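Local coordinates for glycosyl hydrolases family 31 family protein (PDB 6DRU) that hydrolyses xyloglucan oligosaccharides as a family 31 alpha-xylosidase, releasing alpha-xylose from their non-reducing terminal glucose, at residues Thr549-Met554 with Ser612-Leu617; Lys600-Gln605 with Tyr643-Arg648; Ala496-Ser501 with Trp513-Gly518; Asp247-Tyr252 with Asp464-Ser469; Pro647-Ser652 with Glu710-Gly715. One frame throughout, in Å; residues are numbered along the deposited sequence.

Interaction 1. Residues Thr549-Met554 with Ser612-Leu617; sequences TFLPFM and SIMRPL
Leu-551 and Pro-552 meet Ile-613 and Met-614 where the catalytic TIM barrel of a family 31 glycosidase abuts the antiparallel sheet of its C-terminal domain. The contact is wholly apolar and buried. Its hub is the thioether of Met-614: SD lies 3.8 Å from Pro-552 CD, the two side chains crossing at about a right angle, and 3.9 Å from Leu-551 CD2. The methionine chain turns at its last torsion (chi3 -66°), which brings CE as well within 4.0 Å of Leu-551 CD2. Leu-551 leaves its backbone pointing away from the sheet strand, and the CD2 branch makes up the distance. Beside this group Pro-552 CG rests against the gamma-methyl of Ile-613, CG to CG2 4.2 Å, a looser touch that widens the interface.

The second shell holds both backbones in place. Arg-592 of helix 582-594 bonds the carbonyls of Thr-549, Leu-551 and Pro-552, while Tyr-643 OH probably bonds the carbonyl of Phe-550. On the strand, Arg-615 forms salt bridges with Asp-229 and Asp-620. The same guanidinium also folds back on its own segment, where Arg-615 NH1 donates to Ser-612 O over 3.2 Å, nearly straight at 165°, in the carbonyl plane and on a lone pair.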
# COMPACT_ATOMS: atom_id res chain seq x y z
N THR A 549 -19.36 -46.15 8.97
CA THR A 549 -18.80 -47.47 8.71
C THR A 549 -18.22 -47.57 7.30
O THR A 549 -17.21 -48.25 7.09
CB THR A 549 -19.86 -48.55 8.91
OG1 THR A 549 -20.60 -48.29 10.11
CG2 THR A 549 -19.22 -49.93 9.00
N PHE A 550 -18.83 -46.88 6.34
CA PHE A 550 -18.39 -46.93 4.96
C PHE A 550 -17.73 -45.61 4.56
O PHE A 550 -18.06 -45.02 3.53
CB PHE A 550 -19.57 -47.26 4.04
CG PHE A 550 -20.28 -48.53 4.43
CD1 PHE A 550 -19.87 -49.75 3.92
CD2 PHE A 550 -21.35 -48.51 5.31
CE1 PHE A 550 -20.51 -50.92 4.27
CE2 PHE A 550 -22.00 -49.67 5.67
CZ PHE A 550 -21.57 -50.88 5.15
N LEU A 551 -16.78 -45.17 5.38
CA LEU A 551 -15.96 -44.00 5.15
C LEU A 551 -14.50 -44.38 5.37
O LEU A 551 -14.22 -45.41 6.01
CB LEU A 551 -16.34 -42.84 6.08
CG LEU A 551 -17.62 -42.08 5.75
CD1 LEU A 551 -17.91 -41.04 6.81
CD2 LEU A 551 -17.49 -41.44 4.38
N PRO A 552 -13.56 -43.61 4.83
CA PRO A 552 -12.14 -43.97 5.00
C PRO A 552 -11.73 -44.18 6.44
O PRO A 552 -10.89 -45.05 6.72
CB PRO A 552 -11.41 -42.77 4.37
CG PRO A 552 -12.35 -42.30 3.32
CD PRO A 552 -13.73 -42.47 3.91
N PHE A 553 -12.32 -43.44 7.38
CA PHE A 553 -12.08 -43.65 8.80
C PHE A 553 -13.40 -43.51 9.54
O PHE A 553 -14.14 -42.55 9.32
CB PHE A 553 -11.05 -42.65 9.35
CG PHE A 553 -9.66 -42.88 8.83
CD1 PHE A 553 -8.80 -43.76 9.46
CD2 PHE A 553 -9.21 -42.20 7.70
CE1 PHE A 553 -7.52 -43.98 8.98
CE2 PHE A 553 -7.93 -42.41 7.22
CZ PHE A 553 -7.09 -43.30 7.86
N MET A 554 -13.69 -44.48 10.40
CA MET A 554 -14.92 -44.49 11.19
C MET A 554 -14.62 -43.88 12.55
O MET A 554 -13.91 -44.49 13.37
CB MET A 554 -15.47 -45.91 11.33
CG MET A 554 -16.84 -45.97 11.97
SD MET A 554 -17.28 -47.64 12.49
CE MET A 554 -18.92 -47.36 13.16
N SER A 612 -8.73 -43.48 -5.83
CA SER A 612 -9.59 -42.84 -4.85
C SER A 612 -10.36 -43.87 -4.03
O SER A 612 -10.86 -44.86 -4.56
CB SER A 612 -10.57 -41.90 -5.55
OG SER A 612 -9.89 -40.92 -6.31
N ILE A 613 -10.44 -43.62 -2.72
CA ILE A 613 -11.08 -44.56 -1.81
C ILE A 613 -12.59 -44.43 -1.90
O ILE A 613 -13.27 -45.34 -2.39
CB ILE A 613 -10.58 -44.35 -0.37
CG1 ILE A 613 -9.07 -44.57 -0.31
CG2 ILE A 613 -11.29 -45.29 0.59
CD1 ILE A 613 -8.47 -44.35 1.05
N MET A 614 -13.15 -43.31 -1.44
CA MET A 614 -14.56 -43.03 -1.68
C MET A 614 -14.68 -42.27 -3.00
O MET A 614 -14.00 -41.25 -3.20
CB MET A 614 -15.20 -42.27 -0.52
CG MET A 614 -14.58 -40.95 -0.13
SD MET A 614 -15.42 -40.28 1.33
CE MET A 614 -17.06 -39.96 0.68
N ARG A 615 -15.53 -42.77 -3.88
CA ARG A 615 -15.46 -42.45 -5.30
C ARG A 615 -16.77 -41.85 -5.79
O ARG A 615 -17.81 -42.52 -5.73
CB ARG A 615 -15.13 -43.72 -6.10
CG ARG A 615 -13.84 -44.40 -5.65
CD ARG A 615 -13.66 -45.76 -6.31
NE ARG A 615 -13.52 -45.67 -7.76
CZ ARG A 615 -12.41 -45.30 -8.39
NH1 ARG A 615 -11.33 -44.98 -7.69
NH2 ARG A 615 -12.39 -45.26 -9.71
N PRO A 616 -16.76 -40.61 -6.28
CA PRO A 616 -17.96 -40.08 -6.95
C PRO A 616 -18.29 -40.91 -8.18
O PRO A 616 -17.41 -41.52 -8.80
CB PRO A 616 -17.56 -38.65 -7.32
CG PRO A 616 -16.06 -38.64 -7.27
CD PRO A 616 -15.69 -39.61 -6.20
N LEU A 617 -19.57 -40.92 -8.54
CA LEU A 617 -20.07 -41.86 -9.54
C LEU A 617 -19.49 -41.61 -10.93
O LEU A 617 -19.50 -42.54 -11.75
CB LEU A 617 -21.60 -41.80 -9.61
CG LEU A 617 -22.33 -42.26 -8.34
CD1 LEU A 617 -23.83 -42.25 -8.55
CD2 LEU A 617 -21.85 -43.64 -7.91

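Interaction 2. Residues Lys600-Gln605 with Tyr643-Arg648; sequences KSIFNQ and YMFGPR
Ile-602 carries the helix side of this contact alone, facing three consecutive residues, Phe-645, Gly-646 and Pro-647. The tight part is the turn that follows strand 643-645. Ile-602 CG2 lies 3.6 Å from Pro-647 CD and 4.0 Å from Gly-646 CA, and with no side chain on the glycine the backbones come to 6.0 Å, CA to CA, at Ile-602 and Gly-646. The other branch packs less closely: with CG1 set between the backbone N and the carbonyl carbon (chi1 64°), CD1 reaches one face of the Phe-645 ring, off centre toward its rim and 4.3 Å from CZ. Toward solvent the packing thins out; Pro-647 is partly exposed, and the helix residues flanking Ile-602 include the exposed Lys-600 and the partly exposed Ser-601 and Asn-604. Helix 596-609 thus lies against the turn linking strands 643-645 and 649-651, with Tyr-598 OH bonded to Phe-645 O and Arg-648 N, and Gly-646 paired through its backbone with Ile-613.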
# COMPACT_ATOMS: atom_id res chain seq x y z
N LYS A 600 -8.06 -52.30 4.23
CA LYS A 600 -6.61 -52.28 4.06
C LYS A 600 -6.22 -52.47 2.60
O LYS A 600 -5.17 -51.97 2.17
CB LYS A 600 -5.98 -53.36 4.95
CG LYS A 600 -4.50 -53.59 4.72
CD LYS A 600 -4.00 -54.84 5.45
CE LYS A 600 -2.52 -54.74 5.76
NZ LYS A 600 -2.11 -55.66 6.86
N SER A 601 -7.06 -53.15 1.82
CA SER A 601 -6.76 -53.35 0.41
C SER A 601 -6.98 -52.08 -0.40
O SER A 601 -6.16 -51.73 -1.26
CB SER A 601 -7.60 -54.49 -0.15
OG SER A 601 -7.23 -54.80 -1.48
N ILE A 602 -8.07 -51.36 -0.15
CA ILE A 602 -8.34 -50.15 -0.91
C ILE A 602 -7.46 -49.00 -0.44
O ILE A 602 -7.14 -48.09 -1.22
CB ILE A 602 -9.83 -49.77 -0.85
CG1 ILE A 602 -10.26 -49.43 0.58
CG2 ILE A 602 -10.69 -50.90 -1.40
CD1 ILE A 602 -11.70 -48.99 0.69
N PHE A 603 -7.05 -49.00 0.83
CA PHE A 603 -6.08 -48.02 1.29
C PHE A 603 -4.71 -48.26 0.67
O PHE A 603 -3.93 -47.31 0.49
CB PHE A 603 -5.97 -48.05 2.82
CG PHE A 603 -6.84 -47.03 3.51
CD1 PHE A 603 -6.38 -45.74 3.72
CD2 PHE A 603 -8.11 -47.37 3.95
CE1 PHE A 603 -7.18 -44.81 4.36
CE2 PHE A 603 -8.91 -46.44 4.58
CZ PHE A 603 -8.44 -45.16 4.79
N ASN A 604 -4.41 -49.51 0.32
CA ASN A 604 -3.13 -49.82 -0.31
C ASN A 604 -3.10 -49.34 -1.75
O ASN A 604 -2.06 -48.85 -2.22
CB ASN A 604 -2.86 -51.32 -0.23
CG ASN A 604 -1.55 -51.72 -0.88
OD1 ASN A 604 -1.52 -52.10 -2.05
ND2 ASN A 604 -0.46 -51.62 -0.12
N GLN A 605 -4.21 -49.47 -2.47
CA GLN A 605 -4.26 -48.99 -3.85
C GLN A 605 -4.20 -47.47 -3.92
O GLN A 605 -3.62 -46.92 -4.86
CB GLN A 605 -5.51 -49.51 -4.55
CG GLN A 605 -5.27 -50.83 -5.25
CD GLN A 605 -4.24 -50.72 -6.35
OE1 GLN A 605 -4.33 -49.85 -7.22
NE2 GLN A 605 -3.23 -51.59 -6.31
N TYR A 643 -22.03 -42.79 -3.60
CA TYR A 643 -20.63 -42.93 -3.99
C TYR A 643 -20.24 -44.40 -3.92
O TYR A 643 -20.90 -45.21 -3.27
CB TYR A 643 -19.71 -42.10 -3.09
CG TYR A 643 -19.69 -42.53 -1.65
CD1 TYR A 643 -20.66 -42.09 -0.76
CD2 TYR A 643 -18.70 -43.38 -1.17
CE1 TYR A 643 -20.65 -42.48 0.57
CE2 TYR A 643 -18.68 -43.78 0.15
CZ TYR A 643 -19.66 -43.33 1.02
OH TYR A 643 -19.65 -43.72 2.34
N MET A 644 -19.14 -44.72 -4.59
CA MET A 644 -18.53 -46.04 -4.51
C MET A 644 -17.46 -46.02 -3.43
O MET A 644 -16.47 -45.30 -3.55
CB MET A 644 -17.94 -46.45 -5.86
CG MET A 644 -18.98 -46.72 -6.94
SD MET A 644 -19.88 -48.27 -6.74
CE MET A 644 -18.58 -49.48 -6.97
N PHE A 645 -17.68 -46.79 -2.36
CA PHE A 645 -16.68 -46.95 -1.31
C PHE A 645 -15.81 -48.15 -1.68
O PHE A 645 -16.18 -49.30 -1.44
CB PHE A 645 -17.34 -47.13 0.05
CG PHE A 645 -16.37 -47.16 1.19
CD1 PHE A 645 -15.57 -46.07 1.46
CD2 PHE A 645 -16.26 -48.28 2.00
CE1 PHE A 645 -14.67 -46.09 2.51
CE2 PHE A 645 -15.37 -48.31 3.05
CZ PHE A 645 -14.58 -47.21 3.31
N GLY A 646 -14.65 -47.88 -2.28
CA GLY A 646 -13.85 -48.91 -2.88
C GLY A 646 -14.43 -49.30 -4.23
O GLY A 646 -15.37 -48.68 -4.73
N PRO A 647 -13.89 -50.36 -4.84
CA PRO A 647 -14.35 -50.75 -6.18
C PRO A 647 -15.64 -51.55 -6.20
O PRO A 647 -16.21 -51.72 -7.29
CB PRO A 647 -13.18 -51.59 -6.71
CG PRO A 647 -12.58 -52.19 -5.49
CD PRO A 647 -12.73 -51.15 -4.40
N ARG A 648 -16.13 -52.03 -5.06
CA ARG A 648 -17.25 -52.96 -5.06
C ARG A 648 -18.50 -52.45 -4.35
O ARG A 648 -19.60 -52.87 -4.71
CB ARG A 648 -16.84 -54.29 -4.42
CG ARG A 648 -15.61 -54.93 -5.05
CD ARG A 648 -15.97 -55.68 -6.33
NE ARG A 648 -14.79 -56.15 -7.05
CZ ARG A 648 -14.39 -57.41 -7.09
NH1 ARG A 648 -15.08 -58.35 -6.47
NH2 ARG A 648 -13.30 -57.75 -7.77

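Interaction 3. Residues Ala496-Ser501 with Trp513-Gly518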
# COMPACT_ATOMS: atom_id res chain seq x y z
N ALA A 496 -26.62 -34.82 4.83
CA ALA A 496 -26.66 -34.93 3.37
C ALA A 496 -25.54 -34.14 2.70
O ALA A 496 -25.03 -34.56 1.66
CB ALA A 496 -28.02 -34.46 2.86
N VAL A 497 -25.14 -33.00 3.28
CA VAL A 497 -24.13 -32.17 2.64
C VAL A 497 -22.72 -32.70 2.87
O VAL A 497 -21.82 -32.40 2.07
CB VAL A 497 -24.24 -30.71 3.08
CG1 VAL A 497 -25.68 -30.23 2.97
CG2 VAL A 497 -23.72 -30.52 4.49
N GLN A 498 -22.49 -33.47 3.94
CA GLN A 498 -21.14 -33.96 4.23
C GLN A 498 -20.63 -34.88 3.13
O GLN A 498 -19.42 -34.96 2.90
CB GLN A 498 -21.11 -34.68 5.57
CG GLN A 498 -21.46 -33.81 6.76
CD GLN A 498 -20.73 -32.49 6.74
OE1 GLN A 498 -19.50 -32.44 6.81
NE2 GLN A 498 -21.48 -31.40 6.64
N VAL A 499 -21.53 -35.60 2.46
CA VAL A 499 -21.12 -36.57 1.44
C VAL A 499 -20.41 -35.86 0.29
O VAL A 499 -19.33 -36.26 -0.14
CB VAL A 499 -22.32 -37.38 0.95
CG1 VAL A 499 -21.86 -38.47 -0.02
CG2 VAL A 499 -23.07 -37.99 2.12
N ALA A 500 -21.03 -34.78 -0.22
CA ALA A 500 -20.45 -34.07 -1.35
C ALA A 500 -19.10 -33.44 -1.00
O ALA A 500 -18.24 -33.30 -1.87
CB ALA A 500 -21.42 -33.00 -1.85
N SER A 501 -18.91 -33.06 0.26
CA SER A 501 -17.62 -32.51 0.68
C SER A 501 -16.52 -33.56 0.60
O SER A 501 -15.41 -33.27 0.13
CB SER A 501 -17.73 -31.94 2.10
OG SER A 501 -16.56 -31.22 2.45
N TRP A 513 -10.18 -39.16 4.64
CA TRP A 513 -11.22 -38.19 4.96
C TRP A 513 -12.28 -38.85 5.83
O TRP A 513 -12.55 -40.05 5.71
CB TRP A 513 -11.86 -37.63 3.68
CG TRP A 513 -12.91 -36.59 3.93
CD1 TRP A 513 -12.72 -35.25 4.08
CD2 TRP A 513 -14.31 -36.81 4.04
NE1 TRP A 513 -13.92 -34.62 4.28
CE2 TRP A 513 -14.92 -35.56 4.27
CE3 TRP A 513 -15.12 -37.95 3.98
CZ2 TRP A 513 -16.29 -35.42 4.43
CZ3 TRP A 513 -16.49 -37.81 4.14
CH2 TRP A 513 -17.06 -36.55 4.36
N THR A 514 -12.89 -38.05 6.71
CA THR A 514 -13.88 -38.57 7.65
C THR A 514 -14.73 -37.40 8.16
O THR A 514 -14.53 -36.25 7.78
CB THR A 514 -13.20 -39.33 8.78
OG1 THR A 514 -14.13 -39.54 9.86
CG2 THR A 514 -11.98 -38.57 9.28
N VAL A 515 -15.68 -37.72 9.04
CA VAL A 515 -16.61 -36.75 9.60
C VAL A 515 -16.74 -37.01 11.10
O VAL A 515 -16.15 -37.94 11.65
CB VAL A 515 -18.01 -36.82 8.95
CG1 VAL A 515 -17.99 -36.22 7.57
CG2 VAL A 515 -18.51 -38.25 8.92
N ASP A 516 -17.54 -36.17 11.76
CA ASP A 516 -17.98 -36.41 13.13
C ASP A 516 -19.32 -37.13 13.07
O ASP A 516 -20.32 -36.56 12.62
CB ASP A 516 -18.11 -35.10 13.90
CG ASP A 516 -16.76 -34.50 14.25
OD1 ASP A 516 -16.74 -33.40 14.84
OD2 ASP A 516 -15.73 -35.10 13.89
N ALA A 517 -19.35 -38.39 13.52
CA ALA A 517 -20.58 -39.16 13.51
C ALA A 517 -21.63 -38.52 14.40
O ALA A 517 -21.47 -38.44 15.62
CB ALA A 517 -20.31 -40.60 13.96
N GLY A 518 -22.71 -38.03 13.79
CA GLY A 518 -23.78 -37.38 14.51
C GLY A 518 -23.72 -35.87 14.51
O GLY A 518 -24.57 -35.24 15.15
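With CG opposite the backbone N (chi1 -178°) and the indole turned about a quarter-turn from there (chi2 87°), Trp-513 projects from its strand toward the helix and puts the six-membered part of its ring against the turn at Gln-498. CH2 comes to 3.2 Å from the main-chain oxygen, Gln-498 O, and CZ2 of the indole lies 3.5 Å from that same atom. The oxygen approaches the ring obliquely. One helical turn on, Ser-501 adds a more distant touch, its main-chain C 4.3 Å from Trp-513 CZ2.

A second patch forms two residues on, just past the end of the strand. Val-515 swings CG1 over to Gln-498, where it rests 4.0 Å from CB, and the bend of the glutamine chain at chi2 (-47°) keeps OE1 of Gln-498 near that same methyl as well. The polar end is not left to the valine: OE1 is hydrogen-bonded to Ser-485 OG, which ties the amide to the loop after strand 481-484, and NE2 makes a weak bond to Thr-494 O on its own helix. Trp-547 of helix 535-548 packs on both Gln-498 and Val-515.

The contact therefore closes the beta-alpha-beta crossover of strand 481-484, helix 492-508 and strand 513-514 within the TIM barrel, with the Gln-498 side chain about 9 Å from that of Asp-487, the probable proton donor.

Interaction 4. Residues Asp247-Tyr252 with Asp464-Ser469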
# COMPACT_ATOMS: atom_id res chain seq x y z
N ASP A 247 -2.74 -50.35 10.79
CA ASP A 247 -3.93 -51.20 10.77
C ASP A 247 -4.93 -50.81 11.85
O ASP A 247 -6.15 -50.90 11.63
CB ASP A 247 -3.53 -52.67 10.92
CG ASP A 247 -2.81 -53.21 9.70
OD1 ASP A 247 -3.04 -52.69 8.59
OD2 ASP A 247 -2.01 -54.15 9.85
N PHE A 248 -4.45 -50.36 13.01
CA PHE A 248 -5.36 -50.04 14.11
C PHE A 248 -6.27 -48.87 13.77
O PHE A 248 -7.41 -48.81 14.25
CB PHE A 248 -4.58 -49.77 15.39
CG PHE A 248 -4.02 -48.38 15.47
CD1 PHE A 248 -2.82 -48.06 14.86
CD2 PHE A 248 -4.69 -47.39 16.18
CE1 PHE A 248 -2.31 -46.77 14.94
CE2 PHE A 248 -4.18 -46.11 16.26
CZ PHE A 248 -2.98 -45.80 15.64
N SER A 249 -5.80 -47.93 12.95
CA SER A 249 -6.59 -46.75 12.61
C SER A 249 -7.81 -47.08 11.77
O SER A 249 -8.69 -46.21 11.63
CB SER A 249 -5.71 -45.73 11.88
OG SER A 249 -5.22 -46.26 10.66
N LEU A 250 -7.91 -48.28 11.21
CA LEU A 250 -9.05 -48.66 10.39
C LEU A 250 -10.23 -49.16 11.21
O LEU A 250 -11.26 -49.54 10.63
CB LEU A 250 -8.64 -49.73 9.38
CG LEU A 250 -7.48 -49.35 8.45
CD1 LEU A 250 -7.11 -50.53 7.56
CD2 LEU A 250 -7.85 -48.14 7.61
N GLY A 251 -10.13 -49.17 12.53
CA GLY A 251 -11.17 -49.67 13.40
C GLY A 251 -12.14 -48.60 13.85
O GLY A 251 -12.43 -47.64 13.13
N TYR A 252 -12.66 -48.78 15.06
CA TYR A 252 -13.63 -47.85 15.64
C TYR A 252 -12.91 -46.82 16.50
O TYR A 252 -12.15 -47.18 17.40
CB TYR A 252 -14.66 -48.61 16.47
CG TYR A 252 -15.65 -47.73 17.18
CD1 TYR A 252 -16.67 -47.09 16.49
CD2 TYR A 252 -15.59 -47.56 18.56
CE1 TYR A 252 -17.59 -46.29 17.15
CE2 TYR A 252 -16.50 -46.76 19.23
CZ TYR A 252 -17.49 -46.13 18.52
OH TYR A 252 -18.40 -45.34 19.18
N ASP A 464 3.15 -45.77 11.42
CA ASP A 464 2.87 -46.38 12.71
C ASP A 464 1.80 -45.62 13.48
O ASP A 464 1.07 -46.22 14.28
CB ASP A 464 4.14 -46.44 13.56
CG ASP A 464 5.05 -47.59 13.17
OD1 ASP A 464 4.71 -48.32 12.21
OD2 ASP A 464 6.10 -47.77 13.82
N HIS A 465 1.68 -44.32 13.23
CA HIS A 465 0.73 -43.47 13.93
C HIS A 465 0.15 -42.47 12.93
O HIS A 465 0.68 -42.28 11.83
CB HIS A 465 1.39 -42.75 15.11
CG HIS A 465 2.25 -43.65 15.94
ND1 HIS A 465 1.74 -44.50 16.90
CD2 HIS A 465 3.59 -43.84 15.95
CE1 HIS A 465 2.72 -45.17 17.46
NE2 HIS A 465 3.86 -44.79 16.90
N VAL A 466 -0.95 -41.82 13.32
CA VAL A 466 -1.65 -40.87 12.47
C VAL A 466 -1.85 -39.57 13.23
O VAL A 466 -1.65 -39.48 14.44
CB VAL A 466 -3.01 -41.41 11.98
CG1 VAL A 466 -2.85 -42.76 11.32
CG2 VAL A 466 -3.99 -41.48 13.14
N SER A 467 -2.24 -38.54 12.48
CA SER A 467 -2.65 -37.26 13.04
C SER A 467 -4.00 -36.89 12.46
O SER A 467 -4.34 -37.26 11.33
CB SER A 467 -1.63 -36.15 12.75
OG SER A 467 -1.65 -35.77 11.38
N LEU A 468 -4.79 -36.15 13.25
CA LEU A 468 -6.12 -35.73 12.85
C LEU A 468 -6.09 -34.22 12.64
O LEU A 468 -5.93 -33.45 13.60
CB LEU A 468 -7.15 -36.12 13.91
CG LEU A 468 -8.62 -35.75 13.66
CD1 LEU A 468 -9.13 -36.35 12.37
CD2 LEU A 468 -9.47 -36.21 14.83
N SER A 469 -6.23 -33.79 11.39
CA SER A 469 -6.14 -32.39 11.01
C SER A 469 -7.47 -31.92 10.42
O SER A 469 -8.21 -32.70 9.81
CB SER A 469 -5.01 -32.16 10.00
OG SER A 469 -5.11 -30.88 9.40
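Phe-248 brings the edge of its ring to the backbone at Asp-464: CE1 lies 3.5 Å from Asp-464 O, and the oxygen sits near the plane of the ring. The bond leaving its CA does not aim at 464-469; a chi1 of 81° turns the ring across to it. Next to it is a thinner apolar touch, Ser-249 CB to Val-466 CG1 at 4.2 Å. The serine hydroxyl is engaged within its own loop, bonded to Pro-246 O. Both residues lie on one 3-10 turn, where Leu-250 N is bonded to Asp-247 O over 3.2 Å. Both segments lead into barrel strands, so the contact sits at the N-terminal end of the TIM barrel, the opposite end from the active site. There the 3-10 turn before strand 252-254 lies across the entry to strand 467-469; Phe-248 also touches Glu-319 and Asn-391, and Val-466 packs on Met-321 and Met-482, on strands 319-328, 391-394 and 481-484 of the barrel.

Interaction 5. Residues Pro647-Ser652 with Glu710-Gly715; sequences PRLLVS and EELLSG
A mixed contact, apolar at its centre and charged at its margin, joins Arg-648 and Leu-649 at the start of a C-terminal-domain strand to Glu-711 and Leu-712 of the short helix near the chain's end. Leu-649 CD2 meets Leu-712 CD2 at 4.0 Å, the two leucines crossing at about a right angle. Alongside, the aliphatic root of Arg-648 runs antiparallel to the Leu-712 side chain, CB to CB 4.1 Å. Its chain then bends at chi2 (-81°), carrying the guanidinium out toward Glu-711. Arg-648 NH1 and Glu-711 OE2 remain 4.1 Å apart, beyond a salt bridge, the guanidinium and carboxylate planes 63° apart; any attraction is probably diffuse, and OE2 accepts a bond from Ser-708 N. Helix 709-712 thus packs against the sheet beside strands 649-651 and 703-705, where Leu-712 also touches His-705 and, from helix 596-609, Tyr-598.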
# COMPACT_ATOMS: atom_id res chain seq x y z
N PRO A 647 -13.89 -50.36 -4.84
CA PRO A 647 -14.35 -50.75 -6.18
C PRO A 647 -15.64 -51.55 -6.20
O PRO A 647 -16.21 -51.72 -7.29
CB PRO A 647 -13.18 -51.59 -6.71
CG PRO A 647 -12.58 -52.19 -5.49
CD PRO A 647 -12.73 -51.15 -4.40
N ARG A 648 -16.13 -52.03 -5.06
CA ARG A 648 -17.25 -52.96 -5.06
C ARG A 648 -18.50 -52.45 -4.35
O ARG A 648 -19.60 -52.87 -4.71
CB ARG A 648 -16.84 -54.29 -4.42
CG ARG A 648 -15.61 -54.93 -5.05
CD ARG A 648 -15.97 -55.68 -6.33
NE ARG A 648 -14.79 -56.15 -7.05
CZ ARG A 648 -14.39 -57.41 -7.09
NH1 ARG A 648 -15.08 -58.35 -6.47
NH2 ARG A 648 -13.30 -57.75 -7.77
N LEU A 649 -18.37 -51.56 -3.37
CA LEU A 649 -19.51 -51.13 -2.56
C LEU A 649 -20.08 -49.82 -3.08
O LEU A 649 -19.33 -48.90 -3.43
CB LEU A 649 -19.10 -50.97 -1.10
CG LEU A 649 -18.73 -52.26 -0.35
CD1 LEU A 649 -18.27 -51.95 1.06
CD2 LEU A 649 -19.91 -53.21 -0.33
N LEU A 650 -21.41 -49.74 -3.14
CA LEU A 650 -22.12 -48.52 -3.47
C LEU A 650 -22.95 -48.11 -2.26
O LEU A 650 -23.83 -48.86 -1.83
CB LEU A 650 -23.01 -48.70 -4.70
CG LEU A 650 -23.93 -47.52 -5.03
CD1 LEU A 650 -23.16 -46.46 -5.81
CD2 LEU A 650 -25.16 -47.97 -5.80
N VAL A 651 -22.68 -46.92 -1.72
CA VAL A 651 -23.27 -46.46 -0.47
C VAL A 651 -24.16 -45.26 -0.74
O VAL A 651 -23.86 -44.44 -1.61
CB VAL A 651 -22.17 -46.12 0.56
CG1 VAL A 651 -22.78 -45.74 1.90
CG2 VAL A 651 -21.20 -47.28 0.72
N SER A 652 -25.26 -45.17 0.01
CA SER A 652 -26.17 -44.02 -0.07
C SER A 652 -26.85 -43.86 1.28
O SER A 652 -27.77 -44.62 1.62
CB SER A 652 -27.20 -44.19 -1.18
OG SER A 652 -28.12 -43.11 -1.18
N GLU A 710 -18.44 -62.35 -0.52
CA GLU A 710 -17.34 -63.05 0.11
C GLU A 710 -16.00 -62.71 -0.53
O GLU A 710 -14.96 -62.83 0.13
CB GLU A 710 -17.61 -64.56 0.08
CG GLU A 710 -16.56 -65.42 0.76
CD GLU A 710 -15.57 -66.03 -0.21
OE1 GLU A 710 -15.64 -65.70 -1.41
OE2 GLU A 710 -14.74 -66.84 0.24
N GLU A 711 -16.00 -62.25 -1.78
CA GLU A 711 -14.75 -61.83 -2.42
C GLU A 711 -14.32 -60.45 -1.94
O GLU A 711 -13.14 -60.23 -1.66
CB GLU A 711 -14.90 -61.79 -3.94
CG GLU A 711 -15.85 -62.80 -4.53
CD GLU A 711 -16.09 -62.54 -6.01
OE1 GLU A 711 -15.23 -62.93 -6.83
OE2 GLU A 711 -17.12 -61.92 -6.35
N LEU A 712 -15.27 -59.51 -1.84
CA LEU A 712 -14.92 -58.18 -1.36
C LEU A 712 -14.49 -58.21 0.10
O LEU A 712 -13.61 -57.44 0.50
CB LEU A 712 -16.10 -57.22 -1.58
CG LEU A 712 -17.27 -57.13 -0.60
CD1 LEU A 712 -17.02 -56.11 0.49
CD2 LEU A 712 -18.55 -56.79 -1.36
N LEU A 713 -15.08 -59.09 0.90
CA LEU A 713 -14.62 -59.27 2.27
C LEU A 713 -13.24 -59.90 2.33
O LEU A 713 -12.58 -59.82 3.38
CB LEU A 713 -15.62 -60.12 3.06
CG LEU A 713 -16.55 -59.39 4.03
CD1 LEU A 713 -17.36 -58.32 3.32
CD2 LEU A 713 -17.47 -60.37 4.73
N SER A 714 -12.78 -60.52 1.24
CA SER A 714 -11.45 -61.12 1.20
C SER A 714 -10.36 -60.10 0.89
O SER A 714 -9.20 -60.34 1.23
CB SER A 714 -11.40 -62.24 0.16
OG SER A 714 -11.23 -61.71 -1.14
N GLY A 715 -10.72 -58.97 0.26
CA GLY A 715 -9.78 -57.95 -0.11
C GLY A 715 -9.28 -58.04 -1.55
O GLY A 715 -8.88 -57.02 -2.12

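Interactions 1, 2 and 5 share the C-terminal sheet, through its successive strands 614-615, 643-645 and 649-651; the centres of 1 and 2 lie about 7 Å apart and those of 2 and 5 about 8 Å apart. Interaction 1 touches interaction 3: Met-614 SD is 3.5 Å from Trp-513 CE3. Interaction 4 joins the same core through Leu-250 CD2, 3.6 Å from Phe-603 CE2 of interaction 2. Helix 596-609 and the loop 549-554 thus both pack on the C-terminal sheet. Of the five, interaction 3 lies nearest the catalytic centre, the Val-515 side chain being about 11 Å from the bound xylose, whereas the others lie away from it.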